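Side-chain contact in gliding motility protein MglB (Myxococcus xanthus, PDB 6IZW), which probably serves as a molecular adaptor and guanine nucleotide exchange factor in gliding motility: residues T93-R98 / E124-F129. The protein carries 1 engineered substitution. Residues are numbered along the deposited sequence; the frame is centred on the assembly and turned at random.
Sequences TIVGSR and ELTKIF. With SO4 (sulfate ion), chain H.
Val95 meets Leu125 and Thr126 where the chain turns from strand 88-94 toward strand 99-106 above the last turns of helix 111-130, and no hydrogen bond joins the two backbones. CG1 of Val95, set anti to the backbone N (chi1 -179°), does the touching: it lies 3.7 Å from CB of Leu125 and 3.9 Å from CG2 of Thr126, reaching two consecutive helix residues with one methyl. The side chains of Val95 and Leu125 cross at about a right angle. A beta-branched valine suits the place because its CG1 methyl, close to the backbone, already meets the helix, and Leu125 adds bulk that also rests on Leu101 of the adjacent strand. Thr126 presents its methyl to the valine, while OG1 makes a weak hydrogen bond to the carbonyl O of Asp123, three residues earlier in the same helix. In this roadblock/LC7 fold helix 111-130 packs on one face of the antiparallel sheet, and the contact joins the turn between strands 88-94 and 99-106 to that helix. Phe129, one helical turn beyond Leu125, approaches edge-on: its CE2 is 4.3 Å from the carbonyl O of Val95, close to the ring plane, while the carbonyl O of Leu125 lies over one face of the ring, 3.4 Å above its plane and offset toward the rim. Its side chain also touches Val99 of strand 99-106 and Ile15 of helix 9-25. Gly96 follows with phi 94° and psi -151°, angles at which a CB would press on the preceding carbonyl O, and glycine avoids this. Farther along, the side chain of Arg98, bent at chi3, ends beside a sulfate, probably from the crystallisation liquor, whose modelled overlap with NH1 makes its exact placement doubtful.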
# COMPACT_ATOMS: atom_id res chain seq x y z
N THR B 93 -4.76 0.56 -15.52
CA THR B 93 -5.61 -0.61 -15.76
C THR B 93 -4.86 -1.89 -15.38
O THR B 93 -3.65 -2.00 -15.57
CB THR B 93 -6.07 -0.69 -17.23
OG1 THR B 93 -6.60 -2.00 -17.49
CG2 THR B 93 -4.92 -0.41 -18.18
N ILE B 94 -5.62 -2.85 -14.85
CA ILE B 94 -5.07 -4.15 -14.47
C ILE B 94 -4.84 -4.97 -15.73
O ILE B 94 -5.76 -5.17 -16.53
CB ILE B 94 -6.00 -4.87 -13.48
CG1 ILE B 94 -5.92 -4.23 -12.09
CG2 ILE B 94 -5.62 -6.33 -13.36
CD1 ILE B 94 -6.90 -3.10 -11.86
N VAL B 95 -3.61 -5.44 -15.92
CA VAL B 95 -3.21 -6.24 -17.07
C VAL B 95 -2.87 -7.64 -16.58
O VAL B 95 -1.73 -7.91 -16.17
CB VAL B 95 -2.01 -5.61 -17.81
CG1 VAL B 95 -1.62 -6.44 -19.02
CG2 VAL B 95 -2.31 -4.17 -18.21
N GLY B 96 -3.84 -8.54 -16.61
CA GLY B 96 -3.62 -9.90 -16.17
C GLY B 96 -4.00 -10.09 -14.72
O GLY B 96 -4.87 -9.38 -14.21
N SER B 97 -3.34 -11.02 -14.03
CA SER B 97 -3.69 -11.31 -12.65
C SER B 97 -2.75 -10.69 -11.63
O SER B 97 -3.07 -10.70 -10.44
CB SER B 97 -3.76 -12.82 -12.44
OG SER B 97 -3.63 -13.17 -11.07
N ARG B 98 -1.59 -10.15 -12.02
CA ARG B 98 -0.71 -9.56 -11.01
C ARG B 98 -0.04 -8.28 -11.47
O ARG B 98 0.86 -7.79 -10.77
CB ARG B 98 0.35 -10.59 -10.53
CG ARG B 98 1.36 -11.08 -11.61
CD ARG B 98 2.41 -12.14 -11.07
NE ARG B 98 3.51 -11.63 -10.22
CZ ARG B 98 3.67 -11.88 -8.90
NH1 ARG B 98 2.81 -12.64 -8.22
NH2 ARG B 98 4.73 -11.34 -8.27
N GLU B 124 -1.18 -6.33 -25.97
CA GLU B 124 0.19 -6.70 -26.31
C GLU B 124 0.92 -7.29 -25.10
O GLU B 124 1.75 -8.19 -25.26
CB GLU B 124 0.93 -5.47 -26.83
CG GLU B 124 1.70 -5.71 -28.11
CD GLU B 124 2.42 -4.46 -28.60
OE1 GLU B 124 2.16 -3.37 -28.03
OE2 GLU B 124 3.24 -4.57 -29.54
N LEU B 125 0.64 -6.79 -23.89
CA LEU B 125 1.37 -7.26 -22.72
C LEU B 125 0.99 -8.69 -22.36
O LEU B 125 1.85 -9.48 -21.97
CB LEU B 125 1.14 -6.33 -21.54
CG LEU B 125 1.96 -5.05 -21.55
CD1 LEU B 125 1.71 -4.25 -20.30
CD2 LEU B 125 3.44 -5.37 -21.69
N THR B 126 -0.29 -9.03 -22.47
CA THR B 126 -0.69 -10.41 -22.23
C THR B 126 -0.16 -11.35 -23.31
O THR B 126 -0.03 -12.55 -23.07
CB THR B 126 -2.21 -10.51 -22.14
OG1 THR B 126 -2.76 -10.73 -23.44
CG2 THR B 126 -2.79 -9.22 -21.57
N LYS B 127 0.15 -10.82 -24.50
CA LYS B 127 0.80 -11.63 -25.52
C LYS B 127 2.24 -11.95 -25.13
O LYS B 127 2.73 -13.05 -25.40
CB LYS B 127 0.75 -10.92 -26.88
N ILE B 128 2.93 -11.00 -24.49
CA ILE B 128 4.29 -11.28 -24.01
C ILE B 128 4.24 -12.27 -22.85
O ILE B 128 5.01 -13.24 -22.82
CB ILE B 128 5.00 -9.97 -23.61
CG1 ILE B 128 5.05 -9.01 -24.80
CG2 ILE B 128 6.40 -10.27 -23.09
CD1 ILE B 128 5.60 -7.63 -24.45
N PHE B 129 3.33 -12.06 -21.90
CA PHE B 129 3.20 -13.00 -20.79
C PHE B 129 2.75 -14.38 -21.26
O PHE B 129 2.87 -15.35 -20.51
CB PHE B 129 2.21 -12.48 -19.74
CG PHE B 129 2.62 -11.17 -19.09
CD1 PHE B 129 3.91 -10.68 -19.22
CD2 PHE B 129 1.70 -10.43 -18.36
CE1 PHE B 129 4.27 -9.48 -18.63
CE2 PHE B 129 2.06 -9.23 -17.78
CZ PHE B 129 3.35 -8.76 -17.91
S SO4 H . 3.44 -13.00 -5.60
O1 SO4 H . 4.79 -12.48 -5.43
O2 SO4 H . 3.18 -13.04 -7.04
O3 SO4 H . 2.48 -12.15 -4.93
O4 SO4 H . 3.41 -14.34 -5.00